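Long-range contact in CymD (Pseudomonas putida, PDB 6Z34), which forms a FadL-family outer-membrane channel for the uptake of monoaromatic hydrocarbons, probably releasing them by lateral diffusion: residues N350-L362 against S375-A388. Numbering follows the deposited sequence.
Sequences NWVFRAGVHYAQL and STPTTSLSGGFSYA
Ser386 N donates to Val352 O at 2.8 Å, and the CA-H of Phe385 approaches the same oxygen, with Phe385 CA 3.0 Å from Val352 O. In return Val352 N binds Ser386 O, and paired bonds of this kind recur from Arg354-Gly384 to Ala360-Thr378, where Ala360 N-H points straight at Thr378 O. Past the last of these paired bonds, Gln361 bends at its second torsion (chi2 66°), and its NE2 donates to Ser375 O from above the carbonyl plane. Strands 351-362 and 378-388 are antiparallel neighbours in the wall of the FadL-type beta-barrel. The face carrying Val352, Arg354, His358 and Ser382 turns inward: Ser382 OG lies within weak hydrogen-bonding reach of Gln14 O, Gly15 O and Gly17 N, and His358 touches Leu6, consistent with the N-terminal hatch of this family. Here Val352 CG1 lies 3.4 Å above one face of the Arg354 guanidinium, whose NE is held by Gln344 OE1. Both NH1 and NH2 turn toward Ser386 OG, which lies in the guanidinium plane, but the position of that hydroxyl is doubtful. On the other face, Tyr387 sets its ring edge over the centre of the Trp351 six-membered ring, edge-to-face, with the planes at 66° and Tyr387 CD1 3.2 Å from Trp351 CE2. The tyrosine ring reaches there with CG anti to the backbone N (chi1 -169°). Phe385 completes the cluster alongside, its CD1 lying 3.7 Å from Trp351 CZ3 near the plane of the indole. An alanine at Trp351 is likely to leave the Tyr387 edge without its aromatic face and open a gap beside Phe385. Further along this outer surface, Val357 CG2 and Leu381 CD1 press tightly together at 3.5 Å, and Tyr359 CE2 meets Pro377 CB at 3.7 Å.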
loop_
_atom_site.group_PDB
_atom_site.type_symbol
_atom_site.label_atom_id
_atom_site.label_comp_id
_atom_site.label_asym_id
_atom_site.label_seq_id
_atom_site.Cartn_x
_atom_site.Cartn_y
_atom_site.Cartn_z
ATOM N N ASN A 350 -8.793 13.168 -28.092
ATOM C CA ASN A 350 -9.391 12.166 -27.216
ATOM C C ASN A 350 -8.414 11.171 -26.607
ATOM O O ASN A 350 -8.750 10.566 -25.589
ATOM C CB ASN A 350 -10.465 11.366 -27.965
ATOM C CG ASN A 350 -11.466 12.253 -28.667
ATOM O OD1 ASN A 350 -11.493 12.320 -29.889
ATOM N ND2 ASN A 350 -12.302 12.929 -27.896
ATOM N N TRP A 351 -7.246 10.960 -27.197
ATOM C CA TRP A 351 -6.344 9.891 -26.796
ATOM C C TRP A 351 -5.097 10.445 -26.123
ATOM O O TRP A 351 -4.492 11.408 -26.606
ATOM C CB TRP A 351 -5.924 9.054 -27.997
ATOM C CG TRP A 351 -7.031 8.269 -28.572
ATOM C CD1 TRP A 351 -7.791 8.594 -29.647
ATOM C CD2 TRP A 351 -7.514 7.009 -28.101
ATOM N NE1 TRP A 351 -8.720 7.614 -29.883
ATOM C CE2 TRP A 351 -8.570 6.626 -28.947
ATOM C CE3 TRP A 351 -7.152 6.163 -27.048
ATOM C CZ2 TRP A 351 -9.271 5.441 -28.773
ATOM C CZ3 TRP A 351 -7.851 4.989 -26.876
ATOM C CH2 TRP A 351 -8.901 4.641 -27.732
ATOM N N VAL A 352 -4.706 9.817 -25.021
ATOM C CA VAL A 352 -3.443 10.083 -24.343
ATOM C C VAL A 352 -2.746 8.746 -24.144
ATOM O O VAL A 352 -3.388 7.767 -23.742
ATOM C CB VAL A 352 -3.681 10.783 -22.988
ATOM C CG1 VAL A 352 -2.394 10.972 -22.260
ATOM C CG2 VAL A 352 -4.393 12.107 -23.194
ATOM N N PHE A 353 -1.444 8.691 -24.433
ATOM C CA PHE A 353 -0.678 7.454 -24.309
ATOM C C PHE A 353 0.480 7.625 -23.334
ATOM O O PHE A 353 1.159 8.656 -23.340
ATOM C CB PHE A 353 -0.166 6.998 -25.667
ATOM C CG PHE A 353 -1.260 6.623 -26.607
ATOM C CD1 PHE A 353 -1.977 5.459 -26.419
ATOM C CD2 PHE A 353 -1.605 7.453 -27.660
ATOM C CE1 PHE A 353 -3.008 5.119 -27.279
ATOM C CE2 PHE A 353 -2.633 7.120 -28.521
ATOM C CZ PHE A 353 -3.336 5.955 -28.331
ATOM N N ARG A 354 0.695 6.611 -22.487
ATOM C CA ARG A 354 1.682 6.681 -21.417
ATOM C C ARG A 354 2.574 5.440 -21.404
ATOM O O ARG A 354 2.181 4.361 -21.848
ATOM C CB ARG A 354 1.018 6.821 -20.040
ATOM C CG ARG A 354 -0.251 7.622 -20.023
ATOM C CD ARG A 354 -0.476 8.230 -18.662
ATOM N NE ARG A 354 -1.431 9.323 -18.752
ATOM C CZ ARG A 354 -2.739 9.164 -18.929
ATOM N NH1 ARG A 354 -3.264 7.948 -19.018
ATOM N NH2 ARG A 354 -3.527 10.231 -19.013
ATOM N N ALA A 355 3.787 5.600 -20.874
ATOM C CA ALA A 355 4.691 4.473 -20.653
ATOM C C ALA A 355 5.641 4.833 -19.520
ATOM O O ALA A 355 5.916 6.012 -19.289
ATOM C CB ALA A 355 5.479 4.102 -21.913
ATOM N N GLY A 356 6.130 3.819 -18.807
ATOM C CA GLY A 356 6.962 4.098 -17.651
ATOM C C GLY A 356 7.838 2.935 -17.248
ATOM O O GLY A 356 7.606 1.785 -17.637
ATOM N N VAL A 357 8.852 3.255 -16.443
ATOM C CA VAL A 357 9.761 2.279 -15.868
ATOM C C VAL A 357 9.855 2.540 -14.375
ATOM O O VAL A 357 9.928 3.692 -13.934
ATOM C CB VAL A 357 11.160 2.345 -16.513
ATOM C CG1 VAL A 357 12.082 1.335 -15.872
ATOM C CG2 VAL A 357 11.069 2.084 -17.994
ATOM N N HIS A 358 9.891 1.465 -13.600
ATOM C CA HIS A 358 9.914 1.536 -12.151
ATOM C C HIS A 358 11.046 0.653 -11.633
ATOM O O HIS A 358 11.217 -0.475 -12.107
ATOM C CB HIS A 358 8.551 1.100 -11.626
ATOM C CG HIS A 358 8.456 1.050 -10.144
ATOM N ND1 HIS A 358 8.641 -0.110 -9.426
ATOM C CD2 HIS A 358 8.194 2.019 -9.239
ATOM C CE1 HIS A 358 8.496 0.146 -8.140
ATOM N NE2 HIS A 358 8.216 1.428 -8.000
ATOM N N TYR A 359 11.833 1.168 -10.683
ATOM C CA TYR A 359 12.983 0.439 -10.143
ATOM C C TYR A 359 13.071 0.691 -8.644
ATOM O O TYR A 359 13.303 1.826 -8.207
ATOM C CB TYR A 359 14.284 0.851 -10.833
ATOM C CG TYR A 359 15.546 0.199 -10.283
ATOM C CD1 TYR A 359 16.190 0.707 -9.150
ATOM C CD2 TYR A 359 16.108 -0.905 -10.906
ATOM C CE1 TYR A 359 17.341 0.129 -8.660
ATOM C CE2 TYR A 359 17.260 -1.491 -10.415
ATOM C CZ TYR A 359 17.866 -0.973 -9.295
ATOM O OH TYR A 359 19.005 -1.569 -8.814
ATOM N N ALA A 360 12.912 -0.372 -7.862
ATOM C CA ALA A 360 12.959 -0.315 -6.408
ATOM C C ALA A 360 14.104 -1.185 -5.901
ATOM O O ALA A 360 14.329 -2.292 -6.401
ATOM C CB ALA A 360 11.638 -0.774 -5.805
ATOM N N GLN A 361 14.833 -0.679 -4.915
ATOM C CA GLN A 361 16.015 -1.365 -4.415
ATOM C C GLN A 361 16.300 -0.884 -3.001
ATOM O O GLN A 361 16.018 0.266 -2.658
ATOM C CB GLN A 361 17.221 -1.109 -5.323
ATOM C CG GLN A 361 18.543 -1.603 -4.789
ATOM C CD GLN A 361 18.586 -3.108 -4.696
ATOM O OE1 GLN A 361 18.088 -3.703 -3.737
ATOM N NE2 GLN A 361 19.171 -3.736 -5.706
ATOM N N LEU A 362 16.862 -1.774 -2.184
ATOM C CA LEU A 362 17.257 -1.394 -0.836
ATOM C C LEU A 362 18.306 -0.284 -0.887
ATOM O O LEU A 362 18.878 0.031 -1.937
ATOM C CB LEU A 362 17.759 -2.609 -0.057
ATOM C CG LEU A 362 16.764 -3.775 -0.043
ATOM C CD1 LEU A 362 17.108 -4.783 1.040
ATOM C CD2 LEU A 362 15.345 -3.291 0.135
ATOM N N SER A 375 21.038 -7.208 -2.383
ATOM C CA SER A 375 19.655 -7.613 -2.567
ATOM C C SER A 375 19.286 -7.456 -4.032
ATOM O O SER A 375 19.781 -6.557 -4.713
ATOM C CB SER A 375 18.715 -6.775 -1.700
ATOM O OG SER A 375 18.270 -5.631 -2.411
ATOM N N THR A 376 18.411 -8.339 -4.511
ATOM C CA THR A 376 17.919 -8.227 -5.881
ATOM C C THR A 376 16.891 -7.111 -5.958
ATOM O O THR A 376 15.990 -7.055 -5.118
ATOM C CB THR A 376 17.290 -9.531 -6.355
ATOM O OG1 THR A 376 18.260 -10.584 -6.267
ATOM C CG2 THR A 376 16.805 -9.392 -7.799
ATOM N N PRO A 377 16.994 -6.209 -6.927
ATOM C CA PRO A 377 15.998 -5.141 -7.055
ATOM C C PRO A 377 14.745 -5.636 -7.761
ATOM O O PRO A 377 14.739 -6.647 -8.462
ATOM C CB PRO A 377 16.724 -4.091 -7.903
ATOM C CG PRO A 377 17.577 -4.897 -8.777
ATOM C CD PRO A 377 18.033 -6.107 -7.961
ATOM N N THR A 378 13.664 -4.908 -7.567
ATOM C CA THR A 378 12.445 -5.187 -8.307
ATOM C C THR A 378 12.292 -4.137 -9.396
ATOM O O THR A 378 12.449 -2.942 -9.134
ATOM C CB THR A 378 11.227 -5.220 -7.388
ATOM O OG1 THR A 378 10.031 -5.179 -8.178
ATOM C CG2 THR A 378 11.253 -4.069 -6.408
ATOM N N THR A 379 12.049 -4.591 -10.620
ATOM C CA THR A 379 11.849 -3.711 -11.760
ATOM C C THR A 379 10.445 -3.915 -12.314
ATOM O O THR A 379 9.900 -5.022 -12.270
ATOM C CB THR A 379 12.867 -3.973 -12.865
ATOM O OG1 THR A 379 12.719 -5.318 -13.333
ATOM C CG2 THR A 379 14.311 -3.769 -12.356
ATOM N N SER A 380 9.850 -2.843 -12.829
ATOM C CA SER A 380 8.550 -2.985 -13.462
ATOM C C SER A 380 8.463 -2.048 -14.654
ATOM O O SER A 380 9.016 -0.947 -14.631
ATOM C CB SER A 380 7.411 -2.718 -12.474
ATOM O OG SER A 380 6.997 -1.373 -12.520
ATOM N N LEU A 381 7.802 -2.525 -15.706
ATOM C CA LEU A 381 7.516 -1.761 -16.910
ATOM C C LEU A 381 6.011 -1.517 -16.989
ATOM O O LEU A 381 5.216 -2.400 -16.648
ATOM C CB LEU A 381 7.978 -2.507 -18.159
ATOM C CG LEU A 381 9.462 -2.546 -18.539
ATOM C CD1 LEU A 381 10.001 -1.148 -18.783
ATOM C CD2 LEU A 381 10.299 -3.273 -17.488
ATOM N N SER A 382 5.614 -0.331 -17.455
ATOM C CA SER A 382 4.203 0.035 -17.481
ATOM C C SER A 382 3.837 0.757 -18.775
ATOM O O SER A 382 4.680 1.360 -19.452
ATOM C CB SER A 382 3.831 0.911 -16.283
ATOM O OG SER A 382 4.657 2.058 -16.218
ATOM N N GLY A 383 2.545 0.677 -19.105
ATOM C CA GLY A 383 1.956 1.438 -20.188
ATOM C C GLY A 383 0.512 1.749 -19.856
ATOM O O GLY A 383 -0.075 1.175 -18.933
ATOM N N GLY A 384 -0.063 2.662 -20.625
ATOM C CA GLY A 384 -1.450 3.033 -20.403
ATOM C C GLY A 384 -1.930 4.042 -21.428
ATOM O O GLY A 384 -1.172 4.520 -22.287
ATOM N N PHE A 385 -3.217 4.358 -21.318
ATOM C CA PHE A 385 -3.886 5.242 -22.247
ATOM C C PHE A 385 -5.063 5.890 -21.540
ATOM O O PHE A 385 -5.555 5.397 -20.519
ATOM C CB PHE A 385 -4.364 4.510 -23.511
ATOM C CG PHE A 385 -5.636 3.724 -23.319
ATOM C CD1 PHE A 385 -6.878 4.345 -23.403
ATOM C CD2 PHE A 385 -5.588 2.360 -23.077
ATOM C CE1 PHE A 385 -8.042 3.630 -23.216
ATOM C CE2 PHE A 385 -6.750 1.631 -22.899
ATOM C CZ PHE A 385 -7.979 2.267 -22.966
ATOM N N SER A 386 -5.512 7.006 -22.112
ATOM C CA SER A 386 -6.729 7.671 -21.692
ATOM C C SER A 386 -7.583 7.961 -22.918
ATOM O O SER A 386 -7.070 8.219 -24.012
ATOM C CB SER A 386 -6.432 8.964 -20.935
ATOM O OG SER A 386 -6.079 8.689 -19.598
ATOM N N TYR A 387 -8.893 7.888 -22.726
ATOM C CA TYR A 387 -9.853 8.292 -23.734
ATOM C C TYR A 387 -10.836 9.253 -23.091
ATOM O O TYR A 387 -11.305 9.011 -21.973
ATOM C CB TYR A 387 -10.596 7.102 -24.332
ATOM C CG TYR A 387 -11.396 7.489 -25.550
ATOM C CD1 TYR A 387 -10.791 7.587 -26.790
ATOM C CD2 TYR A 387 -12.748 7.797 -25.453
ATOM C CE1 TYR A 387 -11.521 7.958 -27.920
ATOM C CE2 TYR A 387 -13.484 8.166 -26.568
ATOM C CZ TYR A 387 -12.868 8.247 -27.798
ATOM O OH TYR A 387 -13.593 8.615 -28.916
ATOM N N ALA A 388 -11.124 10.349 -23.785
ATOM C CA ALA A 388 -12.111 11.319 -23.337
ATOM C C ALA A 388 -13.346 11.148 -24.213
ATOM O O ALA A 388 -13.297 11.403 -25.416
ATOM C CB ALA A 388 -11.557 12.737 -23.408
#